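Local coordinates for protein Non-sulfated chondroitin lyase E66 (Autographa californica nucleopolyhedrovirus, PDB 3VSN) that cleaves non-sulfated chondroitin as a lyase in the viral envelope, is essential for oral infectivity, and may digest the chondroitin sulfate barrier of the host midgut peritrophic matrix, at residues A[472-477]-A[552-557]; A[240-245]-A[323-328]; A[284-289]-A[307-312]. All coordinates share one frame; numbering follows the deposited sequence.

Contact 1 of 3, residues A[472-477]-A[552-557]; sequences GRVIVL and ACYKLN
Val474 is the first residue of 472-477 to meet 552-557. Its CG2 packs on Ala552 CB at 3.6 Å. Val474 CG1 comes obliquely to Tyr554 CE2 at 4.4 Å, a loose contact. Ile475 points away and packs on Leu535 of strand 533-540, but its carbonyl oxygen comes obliquely to Tyr554 CE2 at 3.9 Å. No hydrogen bond links the two segments. They belong to two different antiparallel sheets, packed face to face as in a beta-sandwich. The axes of 472-475 and 552-557 run nearly parallel, 18° apart and 8.4 Å at closest approach. Val476 sits over one face of the Tyr554 ring. Its CA stands 4.3 Å from the ring centroid, nearly on the normal, a CH-pi contact. Val476 CG1 is 3.8 Å from Tyr554 CD1, and Val476 CG2 lies by Tyr554 CD2. Tyr554 CG sits between its own backbone N and carbonyl carbon (chi1 68°), which lays the ring beneath Val476. The phenol OH bonds to the Arg366 carbonyl. Val476 O meets Leu556 CD2 at 3.7 Å. Val476 and Leu477 form a classic beta bulge against strand 533-540, where the chain turns a corner. Leu477 CD2 is loosely placed, 4.5 Å from Leu556 CD2.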
ATOM      1  N   GLY A 472       0.529 -30.268  -3.302  1.00 15.05           N
ATOM      2  CA  GLY A 472       0.377 -28.819  -3.196  1.00 14.88           C
ATOM      3  C   GLY A 472      -0.796 -28.360  -4.042  1.00 14.86           C
ATOM      4  O   GLY A 472      -1.440 -29.165  -4.720  1.00 14.56           O
ATOM      5  N   ARG A 473      -1.086 -27.064  -4.001  1.00 14.83           N
ATOM      6  CA  ARG A 473      -2.137 -26.490  -4.841  1.00 14.85           C
ATOM      7  C   ARG A 473      -1.919 -25.006  -5.043  1.00 14.36           C
ATOM      8  O   ARG A 473      -1.373 -24.320  -4.175  1.00 14.13           O
ATOM      9  CB  ARG A 473      -3.532 -26.728  -4.253  1.00 15.81           C
ATOM     10  CG  ARG A 473      -3.623 -26.550  -2.745  1.00 16.73           C
ATOM     11  CD  ARG A 473      -3.608 -27.899  -2.052  1.00 17.52           C
ATOM     12  NE  ARG A 473      -4.820 -28.640  -2.369  1.00 18.75           N
ATOM     13  CZ  ARG A 473      -4.944 -29.964  -2.324  1.00 18.84           C
ATOM     14  NH1 ARG A 473      -3.920 -30.732  -1.976  1.00 19.39           N
ATOM     15  NH2 ARG A 473      -6.106 -30.516  -2.635  1.00 18.71           N
ATOM     16  N   VAL A 474      -2.344 -24.522  -6.204  1.00 13.60           N
ATOM     17  CA  VAL A 474      -2.261 -23.108  -6.517  1.00 12.89           C
ATOM     18  C   VAL A 474      -3.679 -22.565  -6.498  1.00 12.58           C
ATOM     19  O   VAL A 474      -4.552 -23.059  -7.219  1.00 12.26           O
ATOM     20  CB  VAL A 474      -1.606 -22.866  -7.890  1.00 12.81           C
ATOM     21  CG1 VAL A 474      -1.526 -21.375  -8.191  1.00 12.75           C
ATOM     22  CG2 VAL A 474      -0.216 -23.495  -7.932  1.00 12.65           C
ATOM     23  N   ILE A 475      -3.906 -21.557  -5.665  1.00 12.16           N
ATOM     24  CA  ILE A 475      -5.234 -20.963  -5.536  1.00 12.20           C
ATOM     25  C   ILE A 475      -5.539 -20.106  -6.762  1.00 12.14           C
ATOM     26  O   ILE A 475      -4.752 -19.230  -7.133  1.00 11.82           O
ATOM     27  CB  ILE A 475      -5.364 -20.140  -4.235  1.00 12.01           C
ATOM     28  CG1 ILE A 475      -5.131 -21.049  -3.022  1.00 12.07           C
ATOM     29  CG2 ILE A 475      -6.726 -19.453  -4.148  1.00 12.09           C
ATOM     30  CD1 ILE A 475      -5.088 -20.324  -1.693  1.00 11.98           C
ATOM     31  N   VAL A 476      -6.680 -20.384  -7.389  1.00 12.43           N
ATOM     32  CA  VAL A 476      -7.156 -19.603  -8.532  1.00 12.65           C
ATOM     33  C   VAL A 476      -8.171 -18.548  -8.068  1.00 13.07           C
ATOM     34  O   VAL A 476      -8.090 -17.382  -8.457  1.00 13.08           O
ATOM     35  CB  VAL A 476      -7.749 -20.528  -9.625  1.00 12.69           C
ATOM     36  CG1 VAL A 476      -8.361 -19.719 -10.762  1.00 12.63           C
ATOM     37  CG2 VAL A 476      -6.673 -21.464 -10.166  1.00 12.58           C
ATOM     38  N   LEU A 477      -9.125 -18.971  -7.240  1.00 13.57           N
ATOM     39  CA  LEU A 477     -10.127 -18.078  -6.657  1.00 14.23           C
ATOM     40  C   LEU A 477     -10.366 -18.477  -5.217  1.00 14.69           C
ATOM     41  O   LEU A 477     -10.384 -19.668  -4.894  1.00 14.61           O
ATOM     42  CB  LEU A 477     -11.462 -18.158  -7.408  1.00 14.55           C
ATOM     43  CG  LEU A 477     -12.024 -17.009  -8.263  1.00 14.96           C
ATOM     44  CD1 LEU A 477     -13.532 -17.181  -8.412  1.00 14.75           C
ATOM     45  CD2 LEU A 477     -11.703 -15.617  -7.731  1.00 15.06           C
ATOM     46  N   ALA A 552       1.240 -24.328 -12.955  1.00 11.75           N
ATOM     47  CA  ALA A 552      -0.174 -23.983 -12.894  1.00 11.66           C
ATOM     48  C   ALA A 552      -0.409 -22.713 -13.704  1.00 11.57           C
ATOM     49  O   ALA A 552       0.462 -21.848 -13.769  1.00 11.30           O
ATOM     50  CB  ALA A 552      -0.616 -23.789 -11.450  1.00 11.65           C
ATOM     51  N   CYS A 553      -1.581 -22.601 -14.321  1.00 11.53           N
ATOM     52  CA  CYS A 553      -1.859 -21.467 -15.202  1.00 11.58           C
ATOM     53  C   CYS A 553      -3.341 -21.130 -15.219  1.00 11.54           C
ATOM     54  O   CYS A 553      -4.182 -21.996 -15.465  1.00 11.47           O
ATOM     55  CB  CYS A 553      -1.364 -21.761 -16.626  1.00 11.74           C
ATOM     56  SG  CYS A 553      -1.317 -20.313 -17.708  1.00 11.88           S
ATOM     57  N   TYR A 554      -3.655 -19.865 -14.954  1.00 11.38           N
ATOM     58  CA  TYR A 554      -5.036 -19.412 -14.950  1.00 11.51           C
ATOM     59  C   TYR A 554      -5.117 -17.944 -15.358  1.00 11.53           C
ATOM     60  O   TYR A 554      -4.097 -17.261 -15.458  1.00 11.46           O
ATOM     61  CB  TYR A 554      -5.667 -19.622 -13.563  1.00 11.28           C
ATOM     62  CG  TYR A 554      -5.085 -18.738 -12.476  1.00 11.26           C
ATOM     63  CD1 TYR A 554      -5.646 -17.492 -12.190  1.00 11.30           C
ATOM     64  CD2 TYR A 554      -3.976 -19.149 -11.734  1.00 11.34           C
ATOM     65  CE1 TYR A 554      -5.117 -16.676 -11.198  1.00 11.28           C
ATOM     66  CE2 TYR A 554      -3.442 -18.344 -10.738  1.00 11.40           C
ATOM     67  CZ  TYR A 554      -4.017 -17.109 -10.475  1.00 11.44           C
ATOM     68  OH  TYR A 554      -3.493 -16.300  -9.489  1.00 11.58           O
ATOM     69  N   LYS A 555      -6.333 -17.466 -15.593  1.00 11.86           N
ATOM     70  CA  LYS A 555      -6.550 -16.042 -15.800  1.00 12.24           C
ATOM     71  C   LYS A 555      -7.773 -15.579 -15.025  1.00 12.20           C
ATOM     72  O   LYS A 555      -8.673 -16.374 -14.723  1.00 12.03           O
ATOM     73  CB  LYS A 555      -6.665 -15.693 -17.290  1.00 12.74           C
ATOM     74  CG  LYS A 555      -7.979 -16.081 -17.937  1.00 13.44           C
ATOM     75  CD  LYS A 555      -8.180 -15.381 -19.275  1.00 13.63           C
ATOM     76  CE  LYS A 555      -9.606 -15.606 -19.749  1.00 14.06           C
ATOM     77  NZ  LYS A 555      -9.808 -15.318 -21.195  1.00 14.42           N
ATOM     78  N   LEU A 556      -7.778 -14.295 -14.689  1.00 12.12           N
ATOM     79  CA  LEU A 556      -8.921 -13.656 -14.061  1.00 12.32           C
ATOM     80  C   LEU A 556      -9.427 -12.562 -14.999  1.00 12.49           C
ATOM     81  O   LEU A 556      -8.627 -11.917 -15.675  1.00 11.98           O
ATOM     82  CB  LEU A 556      -8.526 -13.061 -12.702  1.00 12.22           C
ATOM     83  CG  LEU A 556      -7.971 -13.993 -11.609  1.00 12.32           C
ATOM     84  CD1 LEU A 556      -7.563 -13.188 -10.380  1.00 12.19           C
ATOM     85  CD2 LEU A 556      -8.966 -15.081 -11.222  1.00 12.03           C
ATOM     86  N   ASN A 557     -10.747 -12.387 -15.051  1.00 12.97           N
ATOM     87  CA  ASN A 557     -11.391 -11.302 -15.794  1.00 13.84           C
ATOM     88  C   ASN A 557     -12.272 -10.507 -14.874  1.00 13.62           C
ATOM     89  O   ASN A 557     -12.857 -11.069 -13.946  1.00 13.59           O
ATOM     90  CB  ASN A 557     -12.340 -11.852 -16.862  1.00 15.23           C
ATOM     91  CG  ASN A 557     -11.621 -12.431 -18.043  1.00 16.56           C
ATOM     92  OD1 ASN A 557     -10.739 -11.799 -18.619  1.00 18.04           O
ATOM     93  ND2 ASN A 557     -12.014 -13.630 -18.431  1.00 17.00           N
TER

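Contact 2 of 3, residues A[240-245]-A[323-328]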
ATOM      1  N   ASP A 240      12.952   4.356  -7.113  1.00 15.66           N
ATOM      2  CA  ASP A 240      11.792   4.081  -7.960  1.00 15.79           C
ATOM      3  C   ASP A 240      10.462   4.324  -7.238  1.00 15.93           C
ATOM      4  O   ASP A 240       9.427   3.778  -7.624  1.00 16.24           O
ATOM      5  CB  ASP A 240      11.857   2.660  -8.551  1.00 15.20           C
ATOM      6  CG  ASP A 240      11.961   1.569  -7.486  1.00 15.03           C
ATOM      7  OD1 ASP A 240      11.983   1.873  -6.270  1.00 14.73           O
ATOM      8  OD2 ASP A 240      12.021   0.384  -7.877  1.00 14.35           O
ATOM      9  N   SER A 241      10.506   5.147  -6.193  1.00 16.09           N
ATOM     10  CA  SER A 241       9.312   5.556  -5.445  1.00 16.29           C
ATOM     11  C   SER A 241       8.505   4.399  -4.848  1.00 15.77           C
ATOM     12  O   SER A 241       7.311   4.248  -5.112  1.00 15.72           O
ATOM     13  CB  SER A 241       8.421   6.479  -6.283  1.00 16.64           C
ATOM     14  OG  SER A 241       9.003   7.763  -6.379  1.00 17.88           O
ATOM     15  N   ILE A 242       9.187   3.581  -4.055  1.00 15.37           N
ATOM     16  CA  ILE A 242       8.538   2.665  -3.126  1.00 15.27           C
ATOM     17  C   ILE A 242       9.125   2.987  -1.756  1.00 15.46           C
ATOM     18  O   ILE A 242      10.343   3.167  -1.632  1.00 15.44           O
ATOM     19  CB  ILE A 242       8.779   1.182  -3.501  1.00 14.93           C
ATOM     20  CG1 ILE A 242       8.070   0.825  -4.818  1.00 14.74           C
ATOM     21  CG2 ILE A 242       8.350   0.239  -2.375  1.00 14.95           C
ATOM     22  CD1 ILE A 242       6.558   0.954  -4.809  1.00 14.57           C
ATOM     23  N   TYR A 243       8.271   3.085  -0.739  1.00 15.48           N
ATOM     24  CA  TYR A 243       8.759   3.414   0.594  1.00 15.75           C
ATOM     25  C   TYR A 243       9.266   2.196   1.358  1.00 15.73           C
ATOM     26  O   TYR A 243       8.546   1.212   1.534  1.00 15.39           O
ATOM     27  CB  TYR A 243       7.744   4.199   1.443  1.00 15.87           C
ATOM     28  CG  TYR A 243       8.461   4.850   2.596  1.00 16.15           C
ATOM     29  CD1 TYR A 243       8.563   4.214   3.836  1.00 16.37           C
ATOM     30  CD2 TYR A 243       9.121   6.066   2.421  1.00 16.27           C
ATOM     31  CE1 TYR A 243       9.271   4.794   4.878  1.00 16.67           C
ATOM     32  CE2 TYR A 243       9.826   6.654   3.457  1.00 16.51           C
ATOM     33  CZ  TYR A 243       9.900   6.016   4.679  1.00 16.71           C
ATOM     34  OH  TYR A 243      10.611   6.602   5.702  1.00 17.23           O
ATOM     35  N   ILE A 244      10.511   2.289   1.815  1.00 15.90           N
ATOM     36  CA  ILE A 244      11.161   1.214   2.555  1.00 16.37           C
ATOM     37  C   ILE A 244      11.352   1.629   4.014  1.00 17.11           C
ATOM     38  O   ILE A 244      11.861   2.716   4.298  1.00 17.30           O
ATOM     39  CB  ILE A 244      12.516   0.824   1.902  1.00 16.24           C
ATOM     40  CG1 ILE A 244      12.313   0.383   0.438  1.00 16.13           C
ATOM     41  CG2 ILE A 244      13.252  -0.240   2.716  1.00 16.09           C
ATOM     42  CD1 ILE A 244      11.381  -0.799   0.227  1.00 15.91           C
ATOM     43  N   ASP A 245      10.916   0.766   4.930  1.00 17.85           N
ATOM     44  CA  ASP A 245      11.077   0.988   6.365  1.00 18.60           C
ATOM     45  C   ASP A 245      11.694  -0.262   6.996  1.00 18.92           C
ATOM     46  O   ASP A 245      11.761  -1.312   6.350  1.00 18.42           O
ATOM     47  CB  ASP A 245       9.720   1.301   6.999  1.00 19.28           C
ATOM     48  CG  ASP A 245       9.828   2.187   8.236  1.00 19.79           C
ATOM     49  OD1 ASP A 245      10.946   2.436   8.733  1.00 19.99           O
ATOM     50  OD2 ASP A 245       8.770   2.638   8.716  1.00 20.52           O
ATOM     51  N   ASP A 323      11.017  -0.631 -10.823  1.00 12.35           N
ATOM     52  CA  ASP A 323      11.883  -1.649 -11.428  1.00 12.39           C
ATOM     53  C   ASP A 323      12.972  -2.197 -10.501  1.00 12.47           C
ATOM     54  O   ASP A 323      13.485  -3.296 -10.727  1.00 12.38           O
ATOM     55  CB  ASP A 323      12.530  -1.112 -12.707  1.00 12.35           C
ATOM     56  CG  ASP A 323      11.517  -0.781 -13.797  1.00 12.46           C
ATOM     57  OD1 ASP A 323      10.341  -1.211 -13.713  1.00 12.66           O
ATOM     58  OD2 ASP A 323      11.914  -0.081 -14.750  1.00 12.26           O
ATOM     59  N   TYR A 324      13.338  -1.425  -9.484  1.00 12.45           N
ATOM     60  CA  TYR A 324      14.339  -1.853  -8.505  1.00 12.69           C
ATOM     61  C   TYR A 324      13.710  -2.498  -7.271  1.00 12.53           C
ATOM     62  O   TYR A 324      14.203  -3.513  -6.771  1.00 12.35           O
ATOM     63  CB  TYR A 324      15.181  -0.661  -8.054  1.00 12.96           C
ATOM     64  CG  TYR A 324      16.262  -0.248  -9.022  1.00 13.59           C
ATOM     65  CD1 TYR A 324      17.471  -0.942  -9.081  1.00 13.79           C
ATOM     66  CD2 TYR A 324      16.090   0.856  -9.856  1.00 13.79           C
ATOM     67  CE1 TYR A 324      18.475  -0.557  -9.957  1.00 14.18           C
ATOM     68  CE2 TYR A 324      17.087   1.250 -10.735  1.00 14.13           C
ATOM     69  CZ  TYR A 324      18.276   0.543 -10.781  1.00 14.31           C
ATOM     70  OH  TYR A 324      19.269   0.932 -11.651  1.00 14.77           O
ATOM     71  N   SER A 325      12.635  -1.889  -6.776  1.00 12.52           N
ATOM     72  CA  SER A 325      11.953  -2.347  -5.563  1.00 12.61           C
ATOM     73  C   SER A 325      10.984  -3.488  -5.861  1.00 12.37           C
ATOM     74  O   SER A 325      10.565  -4.207  -4.948  1.00 12.43           O
ATOM     75  CB  SER A 325      11.210  -1.184  -4.906  1.00 12.84           C
ATOM     76  OG  SER A 325      12.112  -0.146  -4.558  1.00 13.33           O
ATOM     77  N   LYS A 326      10.642  -3.634  -7.145  1.00 12.10           N
ATOM     78  CA  LYS A 326       9.852  -4.758  -7.689  1.00 11.92           C
ATOM     79  C   LYS A 326       8.357  -4.691  -7.362  1.00 11.75           C
ATOM     80  O   LYS A 326       7.832  -5.526  -6.624  1.00 11.79           O
ATOM     81  CB  LYS A 326      10.445  -6.135  -7.305  1.00 11.84           C
ATOM     82  CG  LYS A 326      11.963  -6.266  -7.446  1.00 11.75           C
ATOM     83  CD  LYS A 326      12.456  -5.928  -8.848  1.00 11.51           C
ATOM     84  CE  LYS A 326      13.961  -6.114  -8.962  1.00 11.62           C
ATOM     85  NZ  LYS A 326      14.470  -5.827 -10.334  1.00 11.36           N
ATOM     86  N   VAL A 327       7.681  -3.691  -7.917  1.00 11.56           N
ATOM     87  CA  VAL A 327       6.227  -3.584  -7.809  1.00 11.60           C
ATOM     88  C   VAL A 327       5.670  -3.222  -9.184  1.00 11.58           C
ATOM     89  O   VAL A 327       6.169  -2.306  -9.840  1.00 11.79           O
ATOM     90  CB  VAL A 327       5.784  -2.532  -6.754  1.00 11.61           C
ATOM     91  CG1 VAL A 327       4.265  -2.443  -6.678  1.00 11.58           C
ATOM     92  CG2 VAL A 327       6.347  -2.863  -5.377  1.00 11.59           C
ATOM     93  N   LEU A 328       4.663  -3.972  -9.624  1.00 11.51           N
ATOM     94  CA  LEU A 328       3.900  -3.643 -10.822  1.00 11.51           C
ATOM     95  C   LEU A 328       2.449  -3.428 -10.418  1.00 11.60           C
ATOM     96  O   LEU A 328       1.847  -4.289  -9.778  1.00 11.62           O
ATOM     97  CB  LEU A 328       3.997  -4.768 -11.861  1.00 11.53           C
ATOM     98  CG  LEU A 328       3.076  -4.690 -13.090  1.00 11.58           C
ATOM     99  CD1 LEU A 328       3.452  -3.522 -13.997  1.00 11.59           C
ATOM    100  CD2 LEU A 328       3.105  -5.996 -13.875  1.00 11.38           C
TER
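Asp240 meets the turn at 323-325 with both carboxylate oxygens, and this is the tight part of the contact. OD2 accepts two backbone N-H groups. The bond from Ser325 N is short, 2.6 Å to Asp240 OD2. It is fairly straight at 166° and uses the syn lone pair. Tyr324 N comes to the same Asp240 OD2 at 2.8 Å. It approaches on the anti side, 27° out of the carboxylate plane. Its bond is more bent (133°). OD1 takes the Ser325 hydroxyl on its syn lone pair, Ser325 OG to Asp240 OD1 2.7 Å. Three bonds thus hold the carboxylate and fix its rotation. They would probably stabilise its negative charge in this buried setting. Asp240 CG lies between the backbone N and the carbonyl carbon, which turns the group onto the turn.

The looser part is apolar. Ile242 CB rests on Ser325 CB at 3.7 Å. The Ile242 and Val327 side chains cross obliquely, CD1 of Ile242 3.9 Å from CG2 of Val327. The Tyr324 ring leads away to the partly exposed side, where its OH bonds to the Ser648 carbonyl.

Lys326 and Val327 form a G1 beta bulge facing Ala322, in the hairpin of strands 318-322 and 327-331. The contact joins this hairpin to the loop between strands 236-238 and 243-245, and Ala322 also touches Asp240 and Ile242.

Contact 3 of 3, residues A[284-289]-A[307-312]; sequences ENVGSP and NVIGNF
The end of the Ile309 side chain comes up to Val286 and Gly287, and this is the main side-chain approach of the contact. CD1 does the touching. Ile309 CD1 lies 4.3 Å from Gly287 CA and 4.4 Å from Val286 CG2. The side chain is extended. CG1 is roughly opposite the backbone N (chi1 -156°), and the second torsion is extended too, which carries CD1 out to the other segment. The other branch, CG2, is near the Ser288 carbonyl oxygen. Gly287 meets the isoleucine tip with its CA, as bare backbone.

Ser288 and Pro289 turn their side chains away from 307-312, so their backbone does the meeting. Gly310 packs against both carbonyls with its CA. Gly310 CA is 3.4 Å from Ser288 O and also 3.4 Å from Pro289 O, and each is a CA-H...O contact. The Pro289 approach is the straighter of the two, 138° against 127° at the hydrogen. The CA atoms of Pro289 and Gly310 are only 4.0 Å apart. No direct hydrogen bond crosses between the segments. A water lies 2.8 Å from Pro289 O and also reaches Gly310 O, there only weakly. Ser288 OG bonds to the Val292 carbonyl.

Ile309 CA also covers one face of the Phe312 ring, 3.8 Å above its plane, within its own segment. Phe312 stacks with Tyr259 as well.

Both segments belong to the long connection between helix 276-284 and strand 318-322. Ser288 and Pro289 touch Leu331 of strand 327-331. On the other segment, Val308 and Phe312 rest on Ile256 of helix 253-258, the helix that carries Tyr254, the catalytic proton donor. The contact therefore bridges that sheet and that helix.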
ATOM      1  N   GLU A 284       0.888   6.529  -6.105  1.00 13.56           N
ATOM      2  CA  GLU A 284       0.407   5.973  -7.377  1.00 13.69           C
ATOM      3  C   GLU A 284       0.859   4.527  -7.551  1.00 13.46           C
ATOM      4  O   GLU A 284       0.107   3.683  -8.045  1.00 13.25           O
ATOM      5  CB  GLU A 284       0.914   6.794  -8.563  1.00 14.09           C
ATOM      6  CG  GLU A 284       0.314   8.183  -8.672  1.00 14.55           C
ATOM      7  CD  GLU A 284       0.845   8.967  -9.859  1.00 15.11           C
ATOM      8  OE1 GLU A 284       1.831   8.527 -10.496  1.00 15.47           O
ATOM      9  OE2 GLU A 284       0.265  10.030 -10.154  1.00 15.51           O
ATOM     10  N   ASN A 285       2.092   4.251  -7.133  1.00 13.22           N
ATOM     11  CA  ASN A 285       2.695   2.931  -7.314  1.00 13.35           C
ATOM     12  C   ASN A 285       2.017   1.789  -6.553  1.00 13.37           C
ATOM     13  O   ASN A 285       2.205   0.625  -6.909  1.00 13.18           O
ATOM     14  CB  ASN A 285       4.195   2.964  -6.993  1.00 13.24           C
ATOM     15  CG  ASN A 285       5.028   3.501  -8.140  1.00 13.34           C
ATOM     16  OD1 ASN A 285       4.537   3.661  -9.258  1.00 13.67           O
ATOM     17  ND2 ASN A 285       6.302   3.784  -7.871  1.00 13.20           N
ATOM     18  N   VAL A 286       1.236   2.108  -5.517  1.00 13.27           N
ATOM     19  CA  VAL A 286       0.620   1.054  -4.685  1.00 13.45           C
ATOM     20  C   VAL A 286      -0.873   1.233  -4.372  1.00 13.52           C
ATOM     21  O   VAL A 286      -1.563   0.257  -4.082  1.00 13.50           O
ATOM     22  CB  VAL A 286       1.393   0.814  -3.355  1.00 13.47           C
ATOM     23  CG1 VAL A 286       2.863   0.498  -3.611  1.00 13.53           C
ATOM     24  CG2 VAL A 286       1.244   1.996  -2.398  1.00 13.50           C
ATOM     25  N   GLY A 287      -1.369   2.466  -4.431  1.00 13.57           N
ATOM     26  CA  GLY A 287      -2.725   2.757  -3.968  1.00 13.60           C
ATOM     27  C   GLY A 287      -3.800   2.754  -5.036  1.00 13.58           C
ATOM     28  O   GLY A 287      -3.530   2.479  -6.205  1.00 13.43           O
ATOM     29  N   SER A 288      -5.025   3.066  -4.617  1.00 13.57           N
ATOM     30  CA  SER A 288      -6.171   3.204  -5.516  1.00 13.74           C
ATOM     31  C   SER A 288      -7.205   4.112  -4.852  1.00 13.78           C
ATOM     32  O   SER A 288      -7.220   4.226  -3.626  1.00 13.66           O
ATOM     33  CB  SER A 288      -6.789   1.837  -5.835  1.00 13.76           C
ATOM     34  OG  SER A 288      -7.374   1.254  -4.685  1.00 13.90           O
ATOM     35  N   PRO A 289      -8.071   4.764  -5.654  1.00 13.91           N
ATOM     36  CA  PRO A 289      -9.063   5.678  -5.081  1.00 14.00           C
ATOM     37  C   PRO A 289      -9.966   5.018  -4.035  1.00 14.19           C
ATOM     38  O   PRO A 289     -10.365   5.673  -3.071  1.00 14.12           O
ATOM     39  CB  PRO A 289      -9.879   6.114  -6.301  1.00 13.97           C
ATOM     40  CG  PRO A 289      -8.923   5.998  -7.440  1.00 13.99           C
ATOM     41  CD  PRO A 289      -8.117   4.769  -7.129  1.00 13.91           C
ATOM     42  N   ASN A 307      -8.169   3.232   4.892  1.00 15.83           N
ATOM     43  CA  ASN A 307      -9.307   4.144   4.787  1.00 16.14           C
ATOM     44  C   ASN A 307      -8.922   5.600   4.480  1.00 15.74           C
ATOM     45  O   ASN A 307      -9.793   6.469   4.422  1.00 15.44           O
ATOM     46  CB  ASN A 307     -10.247   4.030   6.005  1.00 17.09           C
ATOM     47  CG  ASN A 307      -9.593   4.446   7.311  1.00 17.97           C
ATOM     48  OD1 ASN A 307      -8.515   5.045   7.332  1.00 18.81           O
ATOM     49  ND2 ASN A 307     -10.254   4.133   8.420  1.00 18.73           N
ATOM     50  N   VAL A 308      -7.627   5.857   4.275  1.00 15.27           N
ATOM     51  CA  VAL A 308      -7.155   7.206   3.909  1.00 15.16           C
ATOM     52  C   VAL A 308      -6.388   7.309   2.578  1.00 15.07           C
ATOM     53  O   VAL A 308      -6.436   8.351   1.921  1.00 15.02           O
ATOM     54  CB  VAL A 308      -6.330   7.890   5.034  1.00 14.95           C
ATOM     55  CG1 VAL A 308      -7.213   8.219   6.229  1.00 14.87           C
ATOM     56  CG2 VAL A 308      -5.133   7.042   5.450  1.00 14.97           C
ATOM     57  N   ILE A 309      -5.685   6.247   2.183  1.00 14.95           N
ATOM     58  CA  ILE A 309      -4.805   6.312   1.002  1.00 15.02           C
ATOM     59  C   ILE A 309      -5.530   6.777  -0.267  1.00 14.70           C
ATOM     60  O   ILE A 309      -4.936   7.436  -1.117  1.00 14.60           O
ATOM     61  CB  ILE A 309      -4.033   4.989   0.762  1.00 15.09           C
ATOM     62  CG1 ILE A 309      -2.754   5.251  -0.051  1.00 15.26           C
ATOM     63  CG2 ILE A 309      -4.929   3.950   0.097  1.00 14.98           C
ATOM     64  CD1 ILE A 309      -1.742   4.121  -0.021  1.00 15.13           C
ATOM     65  N   GLY A 310      -6.816   6.448  -0.378  1.00 14.61           N
ATOM     66  CA  GLY A 310      -7.615   6.850  -1.535  1.00 14.71           C
ATOM     67  C   GLY A 310      -7.809   8.357  -1.636  1.00 14.78           C
ATOM     68  O   GLY A 310      -8.121   8.878  -2.710  1.00 14.60           O
ATOM     69  N   ASN A 311      -7.612   9.053  -0.514  1.00 14.76           N
ATOM     70  CA  ASN A 311      -7.786  10.505  -0.436  1.00 14.89           C
ATOM     71  C   ASN A 311      -6.476  11.288  -0.521  1.00 14.85           C
ATOM     72  O   ASN A 311      -6.482  12.521  -0.451  1.00 15.12           O
ATOM     73  CB  ASN A 311      -8.531  10.878   0.858  1.00 15.01           C
ATOM     74  CG  ASN A 311      -9.862  10.167   0.990  1.00 15.23           C
ATOM     75  OD1 ASN A 311     -10.596  10.023   0.018  1.00 15.62           O
ATOM     76  ND2 ASN A 311     -10.181   9.717   2.201  1.00 15.22           N
ATOM     77  N   PHE A 312      -5.358  10.582  -0.672  1.00 14.73           N
ATOM     78  CA  PHE A 312      -4.046  11.236  -0.679  1.00 14.81           C
ATOM     79  C   PHE A 312      -3.793  12.036  -1.954  1.00 15.10           C
ATOM     80  O   PHE A 312      -3.238  13.140  -1.904  1.00 14.85           O
ATOM     81  CB  PHE A 312      -2.915  10.217  -0.490  1.00 14.69           C
ATOM     82  CG  PHE A 312      -2.774   9.689   0.916  1.00 14.48           C
ATOM     83  CD1 PHE A 312      -3.600  10.125   1.955  1.00 14.52           C
ATOM     84  CD2 PHE A 312      -1.774   8.771   1.208  1.00 14.52           C
ATOM     85  CE1 PHE A 312      -3.440   9.631   3.244  1.00 14.27           C
ATOM     86  CE2 PHE A 312      -1.606   8.278   2.492  1.00 14.56           C
ATOM     87  CZ  PHE A 312      -2.445   8.704   3.512  1.00 14.43           C
TER
HETATM   88  O   HOH W   1     -11.308   8.308  -3.471  1.00 30.98           O

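Contacts 2 and 3 touch each other, with centres 16 Å apart. Asn285 of contact 3 makes the junction: its ND2 lies 3.0 Å from Ser241 O of contact 2, a probable hydrogen bond, and its CB packs on Ile242 CD1 at 3.8 Å. Contact 3 is nested inside the chain loop that contact 2 closes. The side chains of Ile242 and of Ile309 are each about 12 Å from that of Tyr254, the proton donor; Asp245, at the end of 240-245, touches Tyr254. Contact 1 forms later in the chain, within the beta-sheet part and away from the catalytic residues. Its centre is about 26 Å from that of contact 2 and 27 Å from that of contact 3.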